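Local coordinates for cutm, flavoprotein of carbon monoxide dehydrogenase (Hydrogenophaga pseudoflava, PDB 1FFV), which serves as the FAD-carrying flavoprotein subunit of carbon monoxide dehydrogenase, where its flavin probably takes up electrons released by CO oxidation, at residues A134-E139 and E165-I170; S210-A215 and A232-A237; A19-L24 and H50-N55. One frame throughout, in Å; residues are numbered along the deposited sequence.

Contact 1 of 3, residues A134-E139 and E165-I170; sequences AHFVLE and EVMVEI. With FAD (flavin-adenine dinucleotide), chain J.
Residues 135-139 and 166-170 run as antiparallel neighbours at 140°, with Val137 O receiving Val168 N (2.8 Å) and the backbones of Glu139 and Val166 bonded in both directions. Val137 bonds two successive residues, its O taking Val168 N and its N giving to Glu169 O, and the helical conformation of Val168 is consistent with a classic beta bulge. One face of the pair carries Phe136, Leu138, Met167 and Ile170. Ile170 lies alongside Phe136, its CG1 3.6 Å from ring atom CD1, while its CG2 sits in the ring plane at the edge. Met167 reaches the ring at its CG end: its own CG stands opposite the backbone N (chi1 -175°), and a bend at chi3 (-70°) turns CE back to 3.7 Å from Phe136 CG. The sulfur SD, 4.6 Å from the Phe136 ring centroid, completes an oblique Met-aromatic contact; Ile116 of helix 112-117 covers this cluster. Glu165 passes across Leu138, its OE1 3.6 Å from CD1, and its carboxylate is bound by Arg145 and the backbone N of Glu162. On the other face Val137 CG2 packs along the aliphatic Glu169 CG at 3.7 Å, and the carboxylate of Glu169 reaches on to Arg171. Backbone atoms of Met167 that turn away from residues 134-139 read the adenine of FAD: its N donates to N1A at 2.7 Å and its O accepts from N6A at 2.9 Å. This two-bond pairing of a strand backbone with the base makes the antiparallel sheet one wall of the FAD site.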
loop_
_atom_site.group_PDB
_atom_site.type_symbol
_atom_site.label_atom_id
_atom_site.label_comp_id
_atom_site.label_asym_id
_atom_site.label_seq_id
_atom_site.Cartn_x
_atom_site.Cartn_y
_atom_site.Cartn_z
ATOM N N ALA C 134 -42.134 -4.930 -45.223
ATOM C CA ALA C 134 -41.270 -3.766 -45.281
ATOM C C ALA C 134 -40.448 -3.688 -46.559
ATOM O O ALA C 134 -40.323 -4.657 -47.308
ATOM C CB ALA C 134 -40.346 -3.758 -44.080
ATOM N N HIS C 135 -39.925 -2.499 -46.812
ATOM C CA HIS C 135 -39.069 -2.244 -47.956
ATOM C C HIS C 135 -37.922 -1.401 -47.421
ATOM O O HIS C 135 -38.100 -0.603 -46.501
ATOM C CB HIS C 135 -39.823 -1.508 -49.061
ATOM C CG HIS C 135 -40.787 -2.373 -49.810
ATOM N ND1 HIS C 135 -42.013 -2.740 -49.298
ATOM C CD2 HIS C 135 -40.703 -2.944 -51.034
ATOM C CE1 HIS C 135 -42.645 -3.501 -50.175
ATOM N NE2 HIS C 135 -41.872 -3.638 -51.237
ATOM N N PHE C 136 -36.735 -1.613 -47.970
ATOM C CA PHE C 136 -35.552 -0.907 -47.512
ATOM C C PHE C 136 -34.964 0.028 -48.563
ATOM O O PHE C 136 -34.727 -0.375 -49.696
ATOM C CB PHE C 136 -34.494 -1.928 -47.089
ATOM C CG PHE C 136 -35.020 -3.015 -46.188
ATOM C CD1 PHE C 136 -35.844 -2.711 -45.107
ATOM C CD2 PHE C 136 -34.703 -4.351 -46.434
ATOM C CE1 PHE C 136 -36.349 -3.720 -44.289
ATOM C CE2 PHE C 136 -35.204 -5.372 -45.619
ATOM C CZ PHE C 136 -36.027 -5.054 -44.549
ATOM N N VAL C 137 -34.694 1.267 -48.163
ATOM C CA VAL C 137 -34.107 2.269 -49.052
ATOM C C VAL C 137 -32.579 2.243 -48.934
ATOM O O VAL C 137 -32.038 2.443 -47.846
ATOM C CB VAL C 137 -34.625 3.671 -48.706
ATOM C CG1 VAL C 137 -34.020 4.702 -49.630
ATOM C CG2 VAL C 137 -36.138 3.699 -48.805
ATOM N N LEU C 138 -31.896 1.985 -50.051
ATOM C CA LEU C 138 -30.430 1.911 -50.084
ATOM C C LEU C 138 -29.803 3.037 -50.901
ATOM O O LEU C 138 -30.207 3.293 -52.038
ATOM C CB LEU C 138 -29.975 0.580 -50.689
ATOM C CG LEU C 138 -30.731 -0.685 -50.292
ATOM C CD1 LEU C 138 -30.073 -1.909 -50.924
ATOM C CD2 LEU C 138 -30.779 -0.806 -48.777
ATOM N N GLU C 139 -28.796 3.696 -50.339
ATOM C CA GLU C 139 -28.137 4.766 -51.069
ATOM C C GLU C 139 -26.708 4.417 -51.438
ATOM O O GLU C 139 -25.900 4.046 -50.586
ATOM C CB GLU C 139 -28.162 6.089 -50.307
ATOM C CG GLU C 139 -27.790 7.245 -51.221
ATOM C CD GLU C 139 -27.727 8.577 -50.520
ATOM O OE1 GLU C 139 -28.743 9.007 -49.932
ATOM O OE2 GLU C 139 -26.647 9.198 -50.571
ATOM N N GLU C 165 -23.123 0.690 -50.443
ATOM C CA GLU C 165 -24.430 1.242 -50.097
ATOM C C GLU C 165 -24.640 1.384 -48.595
ATOM O O GLU C 165 -23.992 0.709 -47.795
ATOM C CB GLU C 165 -25.556 0.385 -50.670
ATOM C CG GLU C 165 -25.726 0.454 -52.166
ATOM C CD GLU C 165 -26.811 -0.481 -52.643
ATOM O OE1 GLU C 165 -26.781 -1.663 -52.252
ATOM O OE2 GLU C 165 -27.701 -0.041 -53.395
ATOM N N VAL C 166 -25.570 2.262 -48.233
ATOM C CA VAL C 166 -25.931 2.519 -46.848
ATOM C C VAL C 166 -27.456 2.432 -46.764
ATOM O O VAL C 166 -28.154 3.105 -47.531
ATOM C CB VAL C 166 -25.499 3.946 -46.420
ATOM C CG1 VAL C 166 -25.970 4.253 -45.000
ATOM C CG2 VAL C 166 -23.996 4.094 -46.522
ATOM N N MET C 167 -27.977 1.568 -45.892
ATOM C CA MET C 167 -29.428 1.480 -45.740
ATOM C C MET C 167 -29.832 2.737 -45.002
ATOM O O MET C 167 -29.345 2.995 -43.909
ATOM C CB MET C 167 -29.877 0.254 -44.939
ATOM C CG MET C 167 -31.413 0.112 -44.906
ATOM S SD MET C 167 -32.064 -1.288 -43.970
ATOM C CE MET C 167 -31.573 -2.663 -45.000
ATOM N N VAL C 168 -30.700 3.530 -45.627
ATOM C CA VAL C 168 -31.164 4.791 -45.057
ATOM C C VAL C 168 -32.389 4.682 -44.145
ATOM O O VAL C 168 -32.393 5.213 -43.030
ATOM C CB VAL C 168 -31.429 5.826 -46.185
ATOM C CG1 VAL C 168 -32.144 7.062 -45.643
ATOM C CG2 VAL C 168 -30.110 6.224 -46.831
ATOM N N GLU C 169 -33.414 3.972 -44.605
ATOM C CA GLU C 169 -34.635 3.840 -43.823
ATOM C C GLU C 169 -35.423 2.577 -44.142
ATOM O O GLU C 169 -35.240 1.952 -45.191
ATOM C CB GLU C 169 -35.521 5.070 -44.056
ATOM C CG GLU C 169 -35.780 5.351 -45.533
ATOM C CD GLU C 169 -36.463 6.688 -45.794
ATOM O OE1 GLU C 169 -37.470 6.701 -46.538
ATOM O OE2 GLU C 169 -35.979 7.727 -45.288
ATOM N N ILE C 170 -36.293 2.203 -43.212
ATOM C CA ILE C 170 -37.142 1.037 -43.369
ATOM C C ILE C 170 -38.580 1.538 -43.506
ATOM O O ILE C 170 -39.127 2.177 -42.603
ATOM C CB ILE C 170 -37.004 0.053 -42.164
ATOM C CG1 ILE C 170 -35.621 -0.622 -42.171
ATOM C CG2 ILE C 170 -38.090 -1.013 -42.222
ATOM C CD1 ILE C 170 -34.502 0.211 -41.594
HETATM P PA FAD J . -23.598 -3.375 -36.170
HETATM O O1A FAD J . -22.822 -2.240 -36.699
HETATM O O2A FAD J . -23.109 -4.085 -35.124
HETATM O O5B FAD J . -23.699 -4.278 -37.354
HETATM C C5B FAD J . -24.236 -3.806 -38.573
HETATM C C4B FAD J . -23.804 -4.764 -39.675
HETATM O O4B FAD J . -24.607 -4.340 -40.819
HETATM C C3B FAD J . -22.412 -4.578 -40.218
HETATM O O3B FAD J . -21.984 -5.525 -41.130
HETATM C C2B FAD J . -22.539 -3.155 -40.714
HETATM O O2B FAD J . -21.457 -2.814 -41.511
HETATM C C1B FAD J . -23.837 -3.221 -41.457
HETATM N N9A FAD J . -24.738 -2.093 -41.298
HETATM C C8A FAD J . -25.197 -1.546 -40.126
HETATM N N7A FAD J . -26.020 -0.519 -40.324
HETATM C C5A FAD J . -26.091 -0.391 -41.688
HETATM C C6A FAD J . -26.832 0.533 -42.535
HETATM N N6A FAD J . -27.607 1.484 -42.089
HETATM N N1A FAD J . -26.645 0.341 -43.872
HETATM C C2A FAD J . -25.854 -0.633 -44.377
HETATM N N3A FAD J . -25.147 -1.522 -43.682
HETATM C C4A FAD J . -25.301 -1.368 -42.335
HETATM N N1 FAD J . -30.480 -9.506 -32.255
HETATM C C2 FAD J . -31.669 -10.065 -32.426
HETATM O O2 FAD J . -32.297 -9.887 -33.416
HETATM N N3 FAD J . -32.265 -10.904 -31.454
HETATM C C4 FAD J . -31.637 -11.185 -30.272
HETATM O O4 FAD J . -32.182 -11.906 -29.461
HETATM C C4X FAD J . -30.328 -10.585 -30.068
HETATM N N5 FAD J . -29.667 -10.825 -28.933
HETATM C C5X FAD J . -28.448 -10.241 -28.788
HETATM C C6 FAD J . -27.767 -10.502 -27.598
HETATM C C7 FAD J . -26.543 -9.969 -27.350
HETATM C C7M FAD J . -25.831 -10.274 -26.055
HETATM C C8 FAD J . -25.919 -9.108 -28.321
HETATM C C8M FAD J . -24.557 -8.505 -28.072
HETATM C C9 FAD J . -26.590 -8.830 -29.522
HETATM C C9A FAD J . -27.841 -9.387 -29.753
HETATM N N10 FAD J . -28.574 -9.150 -30.951
HETATM C C10 FAD J . -29.781 -9.723 -31.118
HETATM C "C1'" FAD J . -27.993 -8.236 -31.990
HETATM C "C2'" FAD J . -28.382 -6.695 -32.161
HETATM O "O2'" FAD J . -29.710 -7.141 -32.090
HETATM C "C3'" FAD J . -27.420 -6.769 -33.330
HETATM O "O3'" FAD J . -27.121 -5.716 -32.385
HETATM C "C4'" FAD J . -27.294 -5.621 -34.308
HETATM O "O4'" FAD J . -27.518 -6.915 -34.957
HETATM C "C5'" FAD J . -26.301 -5.508 -35.471
HETATM O "O5'" FAD J . -27.073 -4.102 -35.324
HETATM P P FAD J . -26.180 -2.911 -34.971
HETATM O O1P FAD J . -27.136 -1.698 -35.043
HETATM O O2P FAD J . -25.546 -3.027 -33.746
HETATM O O3P FAD J . -25.098 -2.858 -35.968
#

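Contact 2 of 3, residues S210-A215 and A232-A237; sequences SHIRIA and ALLGKA. Unlike the reference sequence in segment 232-237: Ala232 (reference Arg).
The backbone O of Ile212, a residue whose side chain meets both Leu233 and Leu234, accepts a 2.9 Å bond from Arg213 NH1. The carbonyl is approached from well above its plane, 50° out of it, although it lies nearly in the plane of the guanidinium. Reaching back to the preceding residue bends the arginine chain: chi1 (-93°) and chi2 (-24°) both leave the usual staggered positions. NH2 of the same group forms a salt bridge with Glu133, and His211 places CE1 over one guanidinium face, toward its rim. On the other side of the strand Ile212 and Ile214 turn to the loop after helix 227-231. Leu233 crosses both isoleucines at about a right angle, and one methyl, CD1, serves both, standing 4.1 Å from Ile212 CG1 and 3.9 Å from Ile214 CD1. Leu279 of helix 264-285 touches all three side chains, and Ala242 and Ala246 of helix 240-252 also meet Leu233, so this is where the helices of the C-terminal domain pack on its antiparallel sheet. Leu233 opens a type II beta turn that ends at Lys236, whose N bonds Leu233 O at 3.0 Å; Gly235 takes the positive phi that the third position of such a turn calls for. The turn sets Leu234 near the N-terminal end of residues 210-215. There its CG slides past Ile212 in the opposite direction, 3.9 Å from CG2, while CD2 rests 3.5 Å from the backbone O of Ser210. Ser210 and His211 together face Arg203 of strand 196-205 in a classic beta bulge.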
loop_
_atom_site.group_PDB
_atom_site.type_symbol
_atom_site.label_atom_id
_atom_site.label_comp_id
_atom_site.label_asym_id
_atom_site.label_seq_id
_atom_site.Cartn_x
_atom_site.Cartn_y
_atom_site.Cartn_z
ATOM N N SER C 210 -58.406 -13.270 -44.633
ATOM C CA SER C 210 -58.388 -12.435 -45.835
ATOM C C SER C 210 -56.996 -11.938 -46.247
ATOM O O SER C 210 -56.799 -11.497 -47.383
ATOM C CB SER C 210 -59.349 -11.251 -45.678
ATOM O OG SER C 210 -59.019 -10.451 -44.556
ATOM N N HIS C 211 -56.041 -12.013 -45.322
ATOM C CA HIS C 211 -54.663 -11.587 -45.566
ATOM C C HIS C 211 -53.730 -12.371 -44.642
ATOM O O HIS C 211 -54.015 -12.518 -43.450
ATOM C CB HIS C 211 -54.530 -10.081 -45.310
ATOM C CG HIS C 211 -53.115 -9.591 -45.264
ATOM N ND1 HIS C 211 -52.397 -9.281 -46.399
ATOM C CD2 HIS C 211 -52.289 -9.351 -44.220
ATOM C CE1 HIS C 211 -51.190 -8.871 -46.055
ATOM N NE2 HIS C 211 -51.099 -8.905 -44.739
ATOM N N ILE C 212 -52.605 -12.848 -45.175
ATOM C CA ILE C 212 -51.676 -13.623 -44.361
ATOM C C ILE C 212 -50.198 -13.559 -44.781
ATOM O O ILE C 212 -49.856 -13.707 -45.956
ATOM C CB ILE C 212 -52.147 -15.114 -44.269
ATOM C CG1 ILE C 212 -51.289 -15.904 -43.274
ATOM C CG2 ILE C 212 -52.133 -15.766 -45.643
ATOM C CD1 ILE C 212 -51.419 -15.438 -41.839
ATOM N N ARG C 213 -49.338 -13.301 -43.797
ATOM C CA ARG C 213 -47.888 -13.242 -43.979
ATOM C C ARG C 213 -47.287 -14.105 -42.884
ATOM O O ARG C 213 -47.517 -13.846 -41.700
ATOM C CB ARG C 213 -47.337 -11.826 -43.788
ATOM C CG ARG C 213 -47.194 -10.957 -45.034
ATOM C CD ARG C 213 -47.056 -11.718 -46.336
ATOM N NE ARG C 213 -47.307 -10.812 -47.455
ATOM C CZ ARG C 213 -48.406 -10.831 -48.210
ATOM N NH1 ARG C 213 -49.359 -11.730 -47.986
ATOM N NH2 ARG C 213 -48.591 -9.893 -49.133
ATOM N N ILE C 214 -46.516 -15.117 -43.275
ATOM C CA ILE C 214 -45.870 -16.006 -42.316
ATOM C C ILE C 214 -44.370 -16.032 -42.593
ATOM O O ILE C 214 -43.952 -16.292 -43.721
ATOM C CB ILE C 214 -46.420 -17.453 -42.414
ATOM C CG1 ILE C 214 -47.932 -17.473 -42.174
ATOM C CG2 ILE C 214 -45.728 -18.347 -41.397
ATOM C CD1 ILE C 214 -48.583 -18.813 -42.443
ATOM N N ALA C 215 -43.568 -15.758 -41.564
ATOM C CA ALA C 215 -42.112 -15.752 -41.691
ATOM C C ALA C 215 -41.456 -16.517 -40.535
ATOM O O ALA C 215 -41.930 -16.474 -39.393
ATOM C CB ALA C 215 -41.586 -14.327 -41.782
ATOM N N ALA C 232 -52.216 -22.233 -47.231
ATOM C CA ALA C 232 -53.017 -23.184 -46.473
ATOM C C ALA C 232 -54.118 -22.459 -45.713
ATOM O O ALA C 232 -55.067 -23.085 -45.245
ATOM C CB ALA C 232 -52.140 -23.967 -45.503
ATOM N N LEU C 233 -54.010 -21.137 -45.633
ATOM C CA LEU C 233 -54.983 -20.330 -44.906
ATOM C C LEU C 233 -55.801 -19.316 -45.704
ATOM O O LEU C 233 -56.986 -19.142 -45.426
ATOM C CB LEU C 233 -54.284 -19.590 -43.769
ATOM C CG LEU C 233 -53.591 -20.449 -42.715
ATOM C CD1 LEU C 233 -52.420 -19.677 -42.128
ATOM C CD2 LEU C 233 -54.590 -20.876 -41.632
ATOM N N LEU C 234 -55.169 -18.631 -46.659
ATOM C CA LEU C 234 -55.838 -17.587 -47.451
ATOM C C LEU C 234 -57.191 -17.939 -48.065
ATOM O O LEU C 234 -57.298 -18.857 -48.881
ATOM C CB LEU C 234 -54.919 -17.049 -48.558
ATOM C CG LEU C 234 -54.693 -15.526 -48.607
ATOM C CD1 LEU C 234 -54.354 -15.098 -50.025
ATOM C CD2 LEU C 234 -55.910 -14.751 -48.109
ATOM N N GLY C 235 -58.210 -17.168 -47.685
ATOM C CA GLY C 235 -59.556 -17.369 -48.197
ATOM C C GLY C 235 -60.268 -18.578 -47.630
ATOM O O GLY C 235 -61.311 -18.990 -48.144
ATOM N N LYS C 236 -59.704 -19.155 -46.577
ATOM C CA LYS C 236 -60.277 -20.329 -45.926
ATOM C C LYS C 236 -60.699 -19.989 -44.498
ATOM O O LYS C 236 -60.218 -19.011 -43.918
ATOM C CB LYS C 236 -59.245 -21.459 -45.897
ATOM C CG LYS C 236 -58.872 -21.998 -47.259
ATOM C CD LYS C 236 -57.583 -22.789 -47.189
ATOM C CE LYS C 236 -57.421 -23.690 -48.402
ATOM N NZ LYS C 236 -58.320 -24.890 -48.308
ATOM N N ALA C 237 -61.623 -20.771 -43.945
ATOM C CA ALA C 237 -62.064 -20.548 -42.571
ATOM C C ALA C 237 -60.886 -20.861 -41.640
ATOM O O ALA C 237 -60.076 -21.749 -41.934
ATOM C CB ALA C 237 -63.241 -21.447 -42.244
#

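Contact 3 of 3, residues A19-L24 and H50-N55; sequences ALLGQL and HLIDIN. With FAD (flavin-adenine dinucleotide), chain J.
Leu24 lays its methyl CD2 over the centre of the His50 imidazole, 3.7 Å from the ring centroid and only 12° off the normal, a CH-pi contact. The two side chains cross at about a right angle, and the second methyl, CD1, leans on the ring at ND1, 3.8 Å away. Two residues along, Ile52 drives CD1 into the helix surface, 3.7 Å from Leu20 CB and 3.8 Å from Leu21 CD2. Its CG1 points opposite the carbonyl carbon (chi1 -59°) and its chain is extended beyond, which carries the methyl between the two leucines. Residues 19-24 of helix 14-24 run nearly antiparallel to strand 50-53, packed on one side of the three-stranded parallel sheet. His9 of the neighbouring strand 7-9 hydrogen-bonds His50 ND1, fixing the rotation of the ring that Leu24 covers. An alanine in place of His50 would probably leave Leu24 CD2 without its aromatic bed and His9 NE2 without its mate. At the end of the strand, Asp53 OD1 accepts from Asn55 N at 2.8 Å in an Asx turn, while Asp53 OD2 bonds Tyr8. Between Asp53 and Asn55, Ile54 brings CD1 to 3.7 Å from FAD N6A. With no hydrogen bond between residues 19-24 and 50-55, their fit rests on the shapes of leucine, isoleucine and imidazole, and the direction of the ring comes from His9.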
loop_
_atom_site.group_PDB
_atom_site.type_symbol
_atom_site.label_atom_id
_atom_site.label_comp_id
_atom_site.label_asym_id
_atom_site.label_seq_id
_atom_site.Cartn_x
_atom_site.Cartn_y
_atom_site.Cartn_z
ATOM N N ALA C 19 -19.153 7.907 -49.972
ATOM C CA ALA C 19 -17.881 8.274 -50.584
ATOM C C ALA C 19 -16.745 7.477 -49.941
ATOM O O ALA C 19 -15.918 6.892 -50.644
ATOM C CB ALA C 19 -17.629 9.777 -50.428
ATOM N N LEU C 20 -16.719 7.451 -48.605
ATOM C CA LEU C 20 -15.699 6.719 -47.850
ATOM C C LEU C 20 -15.712 5.230 -48.185
ATOM O O LEU C 20 -14.651 4.611 -48.312
ATOM C CB LEU C 20 -15.895 6.916 -46.347
ATOM C CG LEU C 20 -15.539 8.284 -45.769
ATOM C CD1 LEU C 20 -16.047 8.375 -44.351
ATOM C CD2 LEU C 20 -14.026 8.503 -45.809
ATOM N N LEU C 21 -16.908 4.659 -48.333
ATOM C CA LEU C 21 -17.040 3.248 -48.685
ATOM C C LEU C 21 -16.386 2.989 -50.039
ATOM O O LEU C 21 -15.672 1.997 -50.219
ATOM C CB LEU C 21 -18.513 2.841 -48.748
ATOM C CG LEU C 21 -19.226 2.539 -47.436
ATOM C CD1 LEU C 21 -20.705 2.361 -47.694
ATOM C CD2 LEU C 21 -18.628 1.289 -46.800
ATOM N N GLY C 22 -16.630 3.903 -50.981
ATOM C CA GLY C 22 -16.069 3.781 -52.315
ATOM C C GLY C 22 -14.567 3.982 -52.328
ATOM O O GLY C 22 -13.836 3.261 -53.019
ATOM N N GLN C 23 -14.107 4.947 -51.537
ATOM C CA GLN C 23 -12.690 5.269 -51.437
ATOM C C GLN C 23 -11.863 4.198 -50.723
ATOM O O GLN C 23 -10.779 3.827 -51.187
ATOM C CB GLN C 23 -12.523 6.605 -50.716
ATOM C CG GLN C 23 -11.082 7.006 -50.443
ATOM C CD GLN C 23 -10.987 8.184 -49.490
ATOM O OE1 GLN C 23 -10.063 8.240 -48.666
ATOM N NE2 GLN C 23 -11.942 9.118 -49.581
ATOM N N LEU C 24 -12.381 3.708 -49.595
ATOM C CA LEU C 24 -11.695 2.700 -48.785
ATOM C C LEU C 24 -11.910 1.262 -49.253
ATOM O O LEU C 24 -11.073 0.389 -49.009
ATOM C CB LEU C 24 -12.096 2.859 -47.316
ATOM C CG LEU C 24 -11.819 4.251 -46.737
ATOM C CD1 LEU C 24 -12.522 4.436 -45.407
ATOM C CD2 LEU C 24 -10.319 4.474 -46.607
ATOM N N HIS C 50 -10.823 -0.276 -41.591
ATOM C CA HIS C 50 -11.511 1.002 -41.455
ATOM C C HIS C 50 -12.949 0.829 -40.975
ATOM O O HIS C 50 -13.683 -0.023 -41.479
ATOM C CB HIS C 50 -11.546 1.741 -42.800
ATOM C CG HIS C 50 -10.206 2.198 -43.281
ATOM N ND1 HIS C 50 -9.721 3.464 -43.032
ATOM C CD2 HIS C 50 -9.253 1.563 -44.004
ATOM C CE1 HIS C 50 -8.525 3.590 -43.582
ATOM N NE2 HIS C 50 -8.218 2.451 -44.178
ATOM N N LEU C 51 -13.340 1.631 -39.990
ATOM C CA LEU C 51 -14.706 1.596 -39.488
ATOM C C LEU C 51 -15.339 2.948 -39.757
ATOM O O LEU C 51 -14.806 3.989 -39.364
ATOM C CB LEU C 51 -14.760 1.283 -37.989
ATOM C CG LEU C 51 -14.521 -0.169 -37.575
ATOM C CD1 LEU C 51 -14.840 -0.335 -36.095
ATOM C CD2 LEU C 51 -15.394 -1.090 -38.416
ATOM N N ILE C 52 -16.443 2.931 -40.494
ATOM C CA ILE C 52 -17.149 4.159 -40.814
ATOM C C ILE C 52 -18.363 4.250 -39.912
ATOM O O ILE C 52 -19.366 3.566 -40.122
ATOM C CB ILE C 52 -17.592 4.193 -42.286
ATOM C CG1 ILE C 52 -16.372 4.071 -43.192
ATOM C CG2 ILE C 52 -18.355 5.487 -42.581
ATOM C CD1 ILE C 52 -16.728 3.714 -44.601
ATOM N N ASP C 53 -18.243 5.086 -38.893
ATOM C CA ASP C 53 -19.308 5.295 -37.924
ATOM C C ASP C 53 -20.424 6.148 -38.526
ATOM O O ASP C 53 -20.204 7.293 -38.937
ATOM C CB ASP C 53 -18.728 5.971 -36.673
ATOM C CG ASP C 53 -19.685 5.971 -35.492
ATOM O OD1 ASP C 53 -20.903 5.742 -35.665
ATOM O OD2 ASP C 53 -19.203 6.209 -34.370
ATOM N N ILE C 54 -21.625 5.582 -38.578
ATOM C CA ILE C 54 -22.771 6.302 -39.112
ATOM C C ILE C 54 -23.743 6.782 -38.020
ATOM O O ILE C 54 -24.889 7.105 -38.319
ATOM C CB ILE C 54 -23.515 5.465 -40.184
ATOM C CG1 ILE C 54 -23.917 4.099 -39.616
ATOM C CG2 ILE C 54 -22.632 5.295 -41.417
ATOM C CD1 ILE C 54 -24.712 3.234 -40.573
ATOM N N ASN C 55 -23.266 6.875 -36.774
ATOM C CA ASN C 55 -24.084 7.334 -35.637
ATOM C C ASN C 55 -24.263 8.846 -35.541
ATOM O O ASN C 55 -25.042 9.321 -34.712
ATOM C CB ASN C 55 -23.504 6.866 -34.292
ATOM C CG ASN C 55 -23.838 5.430 -33.968
ATOM O OD1 ASN C 55 -23.032 4.536 -34.237
ATOM N ND2 ASN C 55 -25.006 5.197 -33.376
HETATM P PA FAD J . -23.598 -3.375 -36.170
HETATM O O1A FAD J . -22.822 -2.240 -36.699
HETATM O O2A FAD J . -23.109 -4.085 -35.124
HETATM O O5B FAD J . -23.699 -4.278 -37.354
HETATM C C5B FAD J . -24.236 -3.806 -38.573
HETATM C C4B FAD J . -23.804 -4.764 -39.675
HETATM O O4B FAD J . -24.607 -4.340 -40.819
HETATM C C3B FAD J . -22.412 -4.578 -40.218
HETATM O O3B FAD J . -21.984 -5.525 -41.130
HETATM C C2B FAD J . -22.539 -3.155 -40.714
HETATM O O2B FAD J . -21.457 -2.814 -41.511
HETATM C C1B FAD J . -23.837 -3.221 -41.457
HETATM N N9A FAD J . -24.738 -2.093 -41.298
HETATM C C8A FAD J . -25.197 -1.546 -40.126
HETATM N N7A FAD J . -26.020 -0.519 -40.324
HETATM C C5A FAD J . -26.091 -0.391 -41.688
HETATM C C6A FAD J . -26.832 0.533 -42.535
HETATM N N6A FAD J . -27.607 1.484 -42.089
HETATM N N1A FAD J . -26.645 0.341 -43.872
HETATM C C2A FAD J . -25.854 -0.633 -44.377
HETATM N N3A FAD J . -25.147 -1.522 -43.682
HETATM C C4A FAD J . -25.301 -1.368 -42.335
HETATM N N1 FAD J . -30.480 -9.506 -32.255
HETATM C C2 FAD J . -31.669 -10.065 -32.426
HETATM O O2 FAD J . -32.297 -9.887 -33.416
HETATM N N3 FAD J . -32.265 -10.904 -31.454
HETATM C C4 FAD J . -31.637 -11.185 -30.272
HETATM O O4 FAD J . -32.182 -11.906 -29.461
HETATM C C4X FAD J . -30.328 -10.585 -30.068
HETATM N N5 FAD J . -29.667 -10.825 -28.933
HETATM C C5X FAD J . -28.448 -10.241 -28.788
HETATM C C6 FAD J . -27.767 -10.502 -27.598
HETATM C C7 FAD J . -26.543 -9.969 -27.350
HETATM C C7M FAD J . -25.831 -10.274 -26.055
HETATM C C8 FAD J . -25.919 -9.108 -28.321
HETATM C C8M FAD J . -24.557 -8.505 -28.072
HETATM C C9 FAD J . -26.590 -8.830 -29.522
HETATM C C9A FAD J . -27.841 -9.387 -29.753
HETATM N N10 FAD J . -28.574 -9.150 -30.951
HETATM C C10 FAD J . -29.781 -9.723 -31.118
HETATM C "C1'" FAD J . -27.993 -8.236 -31.990
HETATM C "C2'" FAD J . -28.382 -6.695 -32.161
HETATM O "O2'" FAD J . -29.710 -7.141 -32.090
HETATM C "C3'" FAD J . -27.420 -6.769 -33.330
HETATM O "O3'" FAD J . -27.121 -5.716 -32.385
HETATM C "C4'" FAD J . -27.294 -5.621 -34.308
HETATM O "O4'" FAD J . -27.518 -6.915 -34.957
HETATM C "C5'" FAD J . -26.301 -5.508 -35.471
HETATM O "O5'" FAD J . -27.073 -4.102 -35.324
HETATM P P FAD J . -26.180 -2.911 -34.971
HETATM O O1P FAD J . -27.136 -1.698 -35.043
HETATM O O2P FAD J . -25.546 -3.027 -33.746
HETATM O O3P FAD J . -25.098 -2.858 -35.968
#

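In the fold
From the N terminus, contact 3 closes first, bringing strand 50-53 back to helix 14-24 around a loop that holds strand 28-31 and helix 37-42. Contact 1 follows, returning strand 166-173 to strand 135-140 around the hairpin partner 143-148. Contact 2 comes last, folding the loop after helix 227-231 onto strand 208-217. All three follow in series; none nests or crosses. Contacts 3 and 1 touch, Leu21 CD1 packing on Val166 CG2 at 3.9 Å, and together they join the parallel and antiparallel sheets beside the FAD adenine. Contact 2 belongs to the C-terminal domain, its centre 28 Å from that of contact 1 and 43 Å from that of contact 3.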